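Local coordinates for protein putative serine phosphatase (Pseudomonas aeruginosa, PDB 6K4E) that probably acts as a magnesium-dependent PP2C-type phosphatase in the SiaABC threonine phosphorylation pathway, which controls biofilm formation in response to carbon availability, at residues Asp132-Ala137 against Gly148-Ala153; Asp142-Leu147 against Tyr220-Val225. All coordinates share one frame; numbering follows the deposited sequence.

Contact 1. Residues Asp132-Ala137 against Gly148-Ala153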
ATOM      1  N   ASP B 132      -6.573  -9.022  -3.547  1.00 45.88           N
ATOM      2  CA  ASP B 132      -7.411  -9.671  -2.530  1.00 46.19           C
ATOM      3  C   ASP B 132      -8.878  -9.345  -2.762  1.00 49.07           C
ATOM      4  O   ASP B 132      -9.714 -10.247  -2.719  1.00 47.47           O
ATOM      5  CB  ASP B 132      -6.984  -9.219  -1.114  1.00 48.42           C
ATOM      6  CG  ASP B 132      -5.691  -9.855  -0.648  1.00 56.11           C
ATOM      7  OD1 ASP B 132      -4.886 -10.278  -1.513  1.00 56.50           O
ATOM      8  OD2 ASP B 132      -5.467  -9.908   0.566  1.00 57.06           O
ATOM      9  N   HIS B 133      -9.188  -8.060  -3.021  1.00 47.31           N
ATOM     10  CA  HIS B 133     -10.549  -7.609  -3.331  1.00 49.29           C
ATOM     11  C   HIS B 133     -11.070  -8.371  -4.557  1.00 52.10           C
ATOM     12  O   HIS B 133     -12.151  -8.944  -4.499  1.00 53.55           O
ATOM     13  CB  HIS B 133     -10.597  -6.087  -3.591  1.00 51.56           C
ATOM     14  CG  HIS B 133     -11.852  -5.637  -4.275  1.00 57.49           C
ATOM     15  ND1 HIS B 133     -12.984  -5.286  -3.553  1.00 61.59           N
ATOM     16  CD2 HIS B 133     -12.130  -5.538  -5.599  1.00 60.53           C
ATOM     17  CE1 HIS B 133     -13.904  -4.976  -4.456  1.00 61.98           C
ATOM     18  NE2 HIS B 133     -13.440  -5.119  -5.700  1.00 61.58           N
ATOM     19  N   ALA B 134     -10.296  -8.369  -5.655  1.00 46.87           N
ATOM     20  CA  ALA B 134     -10.644  -9.027  -6.914  1.00 45.91           C
ATOM     21  C   ALA B 134     -10.915 -10.525  -6.731  1.00 48.77           C
ATOM     22  O   ALA B 134     -11.942 -10.994  -7.218  1.00 49.12           O
ATOM     23  CB  ALA B 134      -9.555  -8.788  -7.946  1.00 45.39           C
ATOM     24  N   ILE B 135     -10.040 -11.254  -5.982  1.00 44.40           N
ATOM     25  CA  ILE B 135     -10.203 -12.694  -5.693  1.00 44.76           C
ATOM     26  C   ILE B 135     -11.531 -12.924  -4.950  1.00 51.67           C
ATOM     27  O   ILE B 135     -12.245 -13.867  -5.260  1.00 52.52           O
ATOM     28  CB  ILE B 135      -8.983 -13.314  -4.938  1.00 46.61           C
ATOM     29  CG1 ILE B 135      -7.706 -13.252  -5.781  1.00 44.33           C
ATOM     30  CG2 ILE B 135      -9.271 -14.780  -4.475  1.00 48.16           C
ATOM     31  CD1 ILE B 135      -6.373 -13.607  -4.962  1.00 50.53           C
ATOM     32  N   GLU B 136     -11.870 -12.038  -4.003  1.00 49.77           N
ATOM     33  CA  GLU B 136     -13.117 -12.091  -3.246  1.00 52.01           C
ATOM     34  C   GLU B 136     -14.333 -11.754  -4.144  1.00 57.30           C
ATOM     35  O   GLU B 136     -15.361 -12.409  -4.029  1.00 58.76           O
ATOM     36  CB  GLU B 136     -13.018 -11.152  -2.036  1.00 54.04           C
ATOM     37  CG  GLU B 136     -14.156 -11.252  -1.034  1.00 71.17           C
ATOM     38  CD  GLU B 136     -13.930 -10.474   0.255  1.00 99.51           C
ATOM     39  OE1 GLU B 136     -12.803 -10.539   0.800  1.00 88.14           O
ATOM     40  OE2 GLU B 136     -14.876  -9.790   0.714  1.00 99.05           O
ATOM     41  N   ALA B 137     -14.200 -10.778  -5.058  1.00 53.78           N
ATOM     42  CA  ALA B 137     -15.275 -10.366  -5.967  1.00 54.25           C
ATOM     43  C   ALA B 137     -15.571 -11.383  -7.084  1.00 61.15           C
ATOM     44  O   ALA B 137     -16.743 -11.557  -7.425  1.00 63.10           O
ATOM     45  CB  ALA B 137     -14.959  -9.005  -6.582  1.00 54.13           C
ATOM     46  N   GLY B 148      -9.055  -7.704 -14.443  1.00 49.26           N
ATOM     47  CA  GLY B 148     -10.033  -6.666 -14.754  1.00 49.43           C
ATOM     48  C   GLY B 148     -10.474  -5.946 -13.497  1.00 54.17           C
ATOM     49  O   GLY B 148     -10.434  -4.715 -13.431  1.00 52.50           O
ATOM     50  N   GLU B 149     -10.842  -6.731 -12.471  1.00 51.68           N
ATOM     51  CA  GLU B 149     -11.259  -6.269 -11.158  1.00 51.29           C
ATOM     52  C   GLU B 149     -10.106  -5.590 -10.404  1.00 52.49           C
ATOM     53  O   GLU B 149     -10.372  -4.622  -9.685  1.00 50.65           O
ATOM     54  CB  GLU B 149     -11.846  -7.431 -10.342  1.00 53.18           C
ATOM     55  CG  GLU B 149     -13.332  -7.672 -10.574  1.00 67.78           C
ATOM     56  CD  GLU B 149     -14.267  -6.529 -10.206  1.00 85.68           C
ATOM     57  OE1 GLU B 149     -14.072  -5.911  -9.134  1.00 75.57           O
ATOM     58  OE2 GLU B 149     -15.203  -6.260 -10.992  1.00 81.67           O
ATOM     59  N   THR B 150      -8.829  -6.092 -10.575  1.00 45.92           N
ATOM     60  CA  THR B 150      -7.640  -5.500  -9.946  1.00 44.45           C
ATOM     61  C   THR B 150      -7.424  -4.087 -10.508  1.00 47.40           C
ATOM     62  O   THR B 150      -7.207  -3.139  -9.750  1.00 45.00           O
ATOM     63  CB  THR B 150      -6.412  -6.411 -10.093  1.00 46.11           C
ATOM     64  OG1 THR B 150      -6.671  -7.648  -9.428  1.00 46.59           O
ATOM     65  CG2 THR B 150      -5.148  -5.787  -9.534  1.00 41.56           C
ATOM     66  N   ASP B 151      -7.530  -3.963 -11.835  1.00 45.52           N
ATOM     67  CA  ASP B 151      -7.432  -2.703 -12.571  1.00 45.96           C
ATOM     68  C   ASP B 151      -8.441  -1.687 -11.980  1.00 49.29           C
ATOM     69  O   ASP B 151      -8.030  -0.596 -11.616  1.00 47.29           O
ATOM     70  CB  ASP B 151      -7.694  -2.955 -14.074  1.00 47.84           C
ATOM     71  CG  ASP B 151      -7.433  -1.804 -15.040  1.00 59.41           C
ATOM     72  OD1 ASP B 151      -7.029  -0.728 -14.587  1.00 57.19           O
ATOM     73  OD2 ASP B 151      -7.597  -2.006 -16.265  1.00 73.34           O
ATOM     74  N   GLN B 152      -9.729  -2.079 -11.835  1.00 46.89           N
ATOM     75  CA  GLN B 152     -10.794  -1.225 -11.294  1.00 48.68           C
ATOM     76  C   GLN B 152     -10.525  -0.770  -9.849  1.00 51.50           C
ATOM     77  O   GLN B 152     -10.620   0.426  -9.561  1.00 49.38           O
ATOM     78  CB  GLN B 152     -12.178  -1.890 -11.438  1.00 51.11           C
ATOM     79  CG  GLN B 152     -12.680  -1.990 -12.892  1.00 69.05           C
ATOM     80  CD  GLN B 152     -12.645  -0.675 -13.674  1.00 86.92           C
ATOM     81  OE1 GLN B 152     -13.160   0.368 -13.238  1.00 78.86           O
ATOM     82  NE2 GLN B 152     -12.023  -0.701 -14.851  1.00 79.41           N
ATOM     83  N   ALA B 153     -10.123  -1.726  -8.979  1.00 48.19           N
ATOM     84  CA  ALA B 153      -9.766  -1.500  -7.582  1.00 48.41           C
ATOM     85  C   ALA B 153      -8.599  -0.520  -7.518  1.00 53.04           C
ATOM     86  O   ALA B 153      -8.637   0.391  -6.693  1.00 53.69           O
ATOM     87  CB  ALA B 153      -9.403  -2.818  -6.903  1.00 48.37           C
TER
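H133 reaches across to E149 and A153 with the NE2–CD2 side of its imidazole. A chi1 of 164° swings the ring over toward helix 143-157, where CD2 of H133 comes obliquely to 4.1 Å from A153 CB. NE2 faces E149 OE1 at 3.6 Å, with the oxygen at the ring edge and near its plane. That separation makes the pair a polar contact rather than a bond, and the ring and carboxylate planes are turned 38° apart. H133 also packs on E136 of the second subunit, so this contact borders the dimer interface.

A134 is the close point, its CA 5.1 Å from E149 CA. Its methyl enters between two side chains, with CB 3.6 Å from E149 CB and 3.4 Å from T150 OG1. The latter contact is van der Waals: OG1 has its polar partner in I146 O, one turn back in its own helix. A134 is buried here, at the close approach of the two helices.

A turn on from H133, A137 CB lies 4.1 Å from E149 OE1. The bend of the E149 chain at CB–CG carries its carboxylate alongside the neighbouring helix, so that the same oxygen lies near both H133 NE2 and the A137 methyl.

The short segment axes approach to 8.3 Å and run 131° apart in direction, an oblique, antiparallel-leaning crossing. Helices 117-138 and 143-157, consecutive and joined by a short loop, thus form an alpha-helical hairpin, the helical pair that lies against one sheet of the PP2C fold.

Contact 2. Residues Asp142-Leu147 against Tyr220-Val225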
ATOM      1  N   ASP B 142     -10.603 -17.437 -12.285  1.00 49.39           N
ATOM      2  CA  ASP B 142     -10.700 -16.734 -13.548  1.00 49.71           C
ATOM      3  C   ASP B 142      -9.639 -15.630 -13.591  1.00 53.69           C
ATOM      4  O   ASP B 142      -9.949 -14.501 -13.202  1.00 53.51           O
ATOM      5  CB  ASP B 142     -12.144 -16.191 -13.705  1.00 53.60           C
ATOM      6  CG  ASP B 142     -12.541 -15.622 -15.058  1.00 64.98           C
ATOM      7  OD1 ASP B 142     -11.636 -15.259 -15.845  1.00 64.15           O
ATOM      8  OD2 ASP B 142     -13.755 -15.444 -15.289  1.00 74.28           O
ATOM      9  N   PRO B 143      -8.395 -15.928 -14.081  1.00 48.65           N
ATOM     10  CA  PRO B 143      -7.329 -14.905 -14.099  1.00 46.70           C
ATOM     11  C   PRO B 143      -7.676 -13.604 -14.827  1.00 50.12           C
ATOM     12  O   PRO B 143      -7.380 -12.536 -14.309  1.00 50.52           O
ATOM     13  CB  PRO B 143      -6.146 -15.646 -14.740  1.00 47.01           C
ATOM     14  CG  PRO B 143      -6.388 -17.065 -14.400  1.00 50.76           C
ATOM     15  CD  PRO B 143      -7.870 -17.228 -14.548  1.00 48.14           C
ATOM     16  N   ALA B 144      -8.334 -13.679 -15.986  1.00 47.32           N
ATOM     17  CA  ALA B 144      -8.757 -12.489 -16.741  1.00 46.43           C
ATOM     18  C   ALA B 144      -9.722 -11.622 -15.946  1.00 49.19           C
ATOM     19  O   ALA B 144      -9.555 -10.407 -15.977  1.00 48.62           O
ATOM     20  CB  ALA B 144      -9.364 -12.871 -18.078  1.00 47.19           C
ATOM     21  N   ALA B 145     -10.703 -12.228 -15.218  1.00 46.34           N
ATOM     22  CA  ALA B 145     -11.659 -11.471 -14.372  1.00 47.32           C
ATOM     23  C   ALA B 145     -10.963 -10.807 -13.180  1.00 49.99           C
ATOM     24  O   ALA B 145     -11.296  -9.674 -12.846  1.00 48.46           O
ATOM     25  CB  ALA B 145     -12.776 -12.371 -13.881  1.00 48.91           C
ATOM     26  N   ILE B 146      -9.959 -11.508 -12.575  1.00 45.99           N
ATOM     27  CA  ILE B 146      -9.165 -11.025 -11.449  1.00 44.88           C
ATOM     28  C   ILE B 146      -8.391  -9.778 -11.883  1.00 49.31           C
ATOM     29  O   ILE B 146      -8.378  -8.800 -11.162  1.00 51.12           O
ATOM     30  CB  ILE B 146      -8.251 -12.155 -10.847  1.00 46.97           C
ATOM     31  CG1 ILE B 146      -9.104 -13.311 -10.253  1.00 48.26           C
ATOM     32  CG2 ILE B 146      -7.313 -11.604  -9.746  1.00 44.58           C
ATOM     33  CD1 ILE B 146      -8.382 -14.629 -10.113  1.00 51.80           C
ATOM     34  N   LEU B 147      -7.767  -9.811 -13.061  1.00 45.86           N
ATOM     35  CA  LEU B 147      -6.987  -8.701 -13.621  1.00 44.86           C
ATOM     36  C   LEU B 147      -7.840  -7.481 -13.917  1.00 50.94           C
ATOM     37  O   LEU B 147      -7.397  -6.370 -13.642  1.00 50.83           O
ATOM     38  CB  LEU B 147      -6.202  -9.140 -14.874  1.00 44.26           C
ATOM     39  CG  LEU B 147      -5.061 -10.140 -14.675  1.00 47.23           C
ATOM     40  CD1 LEU B 147      -4.360 -10.383 -15.965  1.00 47.22           C
ATOM     41  CD2 LEU B 147      -4.047  -9.643 -13.674  1.00 48.99           C
ATOM     42  N   TYR B 220      -9.109  -8.213 -20.874  1.00 74.51           N
ATOM     43  CA  TYR B 220      -8.346  -9.452 -20.717  1.00 70.96           C
ATOM     44  C   TYR B 220      -9.154 -10.706 -20.971  1.00 69.44           C
ATOM     45  O   TYR B 220     -10.355 -10.762 -20.687  1.00 68.31           O
ATOM     46  CB  TYR B 220      -7.641  -9.498 -19.347  1.00 70.57           C
ATOM     47  CG  TYR B 220      -6.687  -8.336 -19.181  1.00 70.50           C
ATOM     48  CD1 TYR B 220      -5.528  -8.245 -19.949  1.00 71.82           C
ATOM     49  CD2 TYR B 220      -6.985  -7.281 -18.324  1.00 70.75           C
ATOM     50  CE1 TYR B 220      -4.682  -7.145 -19.856  1.00 72.34           C
ATOM     51  CE2 TYR B 220      -6.130  -6.185 -18.200  1.00 71.24           C
ATOM     52  CZ  TYR B 220      -4.981  -6.120 -18.975  1.00 79.14           C
ATOM     53  OH  TYR B 220      -4.126  -5.049 -18.889  1.00 82.39           O
ATOM     54  N   ARG B 221      -8.469 -11.701 -21.552  1.00 62.52           N
ATOM     55  CA  ARG B 221      -8.989 -13.012 -21.915  1.00 61.44           C
ATOM     56  C   ARG B 221      -8.033 -14.084 -21.366  1.00 59.63           C
ATOM     57  O   ARG B 221      -6.832 -13.841 -21.248  1.00 58.43           O
ATOM     58  CB  ARG B 221      -9.104 -13.090 -23.453  1.00 66.08           C
ATOM     59  CG  ARG B 221      -9.702 -14.387 -24.012  1.00 86.15           C
ATOM     60  CD  ARG B 221      -9.583 -14.507 -25.532  1.00 98.71           C
ATOM     61  NE  ARG B 221      -8.192 -14.499 -25.999  1.00104.88           N
ATOM     62  CZ  ARG B 221      -7.413 -15.574 -26.088  1.00115.59           C
ATOM     63  NH1 ARG B 221      -7.876 -16.771 -25.741  1.00102.47           N
ATOM     64  NH2 ARG B 221      -6.165 -15.462 -26.521  1.00 98.38           N
ATOM     65  N   ASN B 222      -8.576 -15.246 -20.985  1.00 53.31           N
ATOM     66  CA  ASN B 222      -7.804 -16.383 -20.509  1.00 50.71           C
ATOM     67  C   ASN B 222      -7.348 -17.262 -21.667  1.00 53.13           C
ATOM     68  O   ASN B 222      -8.073 -17.451 -22.641  1.00 52.42           O
ATOM     69  CB  ASN B 222      -8.633 -17.218 -19.553  1.00 50.13           C
ATOM     70  CG  ASN B 222      -8.902 -16.520 -18.261  1.00 60.50           C
ATOM     71  OD1 ASN B 222      -8.031 -15.865 -17.711  1.00 48.84           O
ATOM     72  ND2 ASN B 222     -10.120 -16.624 -17.768  1.00 55.50           N
ATOM     73  N   ILE B 223      -6.141 -17.804 -21.533  1.00 48.46           N
ATOM     74  CA  ILE B 223      -5.566 -18.755 -22.453  1.00 47.75           C
ATOM     75  C   ILE B 223      -5.604 -20.047 -21.668  1.00 50.13           C
ATOM     76  O   ILE B 223      -4.962 -20.161 -20.624  1.00 48.37           O
ATOM     77  CB  ILE B 223      -4.140 -18.349 -22.896  1.00 49.99           C
ATOM     78  CG1 ILE B 223      -4.185 -17.018 -23.695  1.00 50.88           C
ATOM     79  CG2 ILE B 223      -3.475 -19.491 -23.711  1.00 50.93           C
ATOM     80  CD1 ILE B 223      -2.835 -16.273 -23.786  1.00 54.99           C
ATOM     81  N   GLU B 224      -6.343 -21.012 -22.176  1.00 48.10           N
ATOM     82  CA  GLU B 224      -6.522 -22.274 -21.485  1.00 47.85           C
ATOM     83  C   GLU B 224      -5.834 -23.391 -22.178  1.00 51.16           C
ATOM     84  O   GLU B 224      -6.120 -23.680 -23.337  1.00 51.86           O
ATOM     85  CB  GLU B 224      -8.000 -22.575 -21.243  1.00 50.10           C
ATOM     86  CG  GLU B 224      -8.689 -21.562 -20.354  1.00 60.04           C
ATOM     87  CD  GLU B 224     -10.188 -21.743 -20.347  1.00 82.27           C
ATOM     88  OE1 GLU B 224     -10.852 -21.248 -21.287  1.00 81.18           O
ATOM     89  OE2 GLU B 224     -10.697 -22.410 -19.419  1.00 78.66           O
ATOM     90  N   VAL B 225      -4.897 -24.009 -21.464  1.00 46.29           N
ATOM     91  CA  VAL B 225      -4.105 -25.105 -21.973  1.00 46.41           C
ATOM     92  C   VAL B 225      -4.328 -26.390 -21.189  1.00 50.36           C
ATOM     93  O   VAL B 225      -4.569 -26.318 -19.987  1.00 51.59           O
ATOM     94  CB  VAL B 225      -2.594 -24.767 -22.106  1.00 49.85           C
ATOM     95  CG1 VAL B 225      -2.341 -23.785 -23.258  1.00 50.07           C
ATOM     96  CG2 VAL B 225      -1.992 -24.275 -20.788  1.00 48.04           C
TER
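Three flat groups carry this contact: the Y220 ring, the N222 amide and the D142 carboxylate. L147 CD1 sits over one face of the ring, while L147 CB comes to 4.0 Å from Y220 CD2; the far end of the ring is held by the bond from Y220 OH to R210 O. The carboxylate is the N-cap of helix 143-157, and the N222 amide binds beside it, where the helix starts next to the lead-in to strand 223-226, an outer strand of one sheet of the PP2C sandwich.

With its chi1 at -170°, D142 turns OD1 back over the first turn, where it accepts from A145 N at 3.2 Å. N222 ND2 donates to the same oxygen at 2.8 Å. The two donors arrive from opposite faces of the carboxylate, 69° and 46° out of its plane respectively, so OD1 is gripped from both sides. ND2 donates nearly within the plane of its own amide.

The other end of that amide binds the backbone, since N222 OD1 accepts from A144 N at 2.8 Å. P143 has no N-H; the following two amides, A144 N and A145 N, are thus accepted by N222 OD1 and by the N-cap D142 OD1. Both amide ends of N222 are engaged, which fixes its rotation.

The A144 methyl packs between the N222 amide oxygen and Y220: its CB lies 3.3 Å from N222 OD1 and 3.5 Å from Y220 O. Beside it, P143 packs its ring across the amide, with P143 CD 3.4 Å from N222 OD1.

Helix 143-157 is common to both contacts: contact 2 uses its start, and contact 1 uses the turns that follow. Along the chain the segments alternate, 132-137, 142-147, 148-153 and then 220-225, so the helix is tied both to its immediate predecessor, helix 117-138, and to a segment more than 70 residues on. The centres lie 13 Å apart and the contacts touch directly, A134 CB being 3.4 Å from I146 O. Contact 1 closes the helix pair; contact 2 ties the start of its second helix to the run into edge strand 223-226. Contact 1 borders the second subunit, while the Y220 side chain is about 13 Å from a bound magnesium ion.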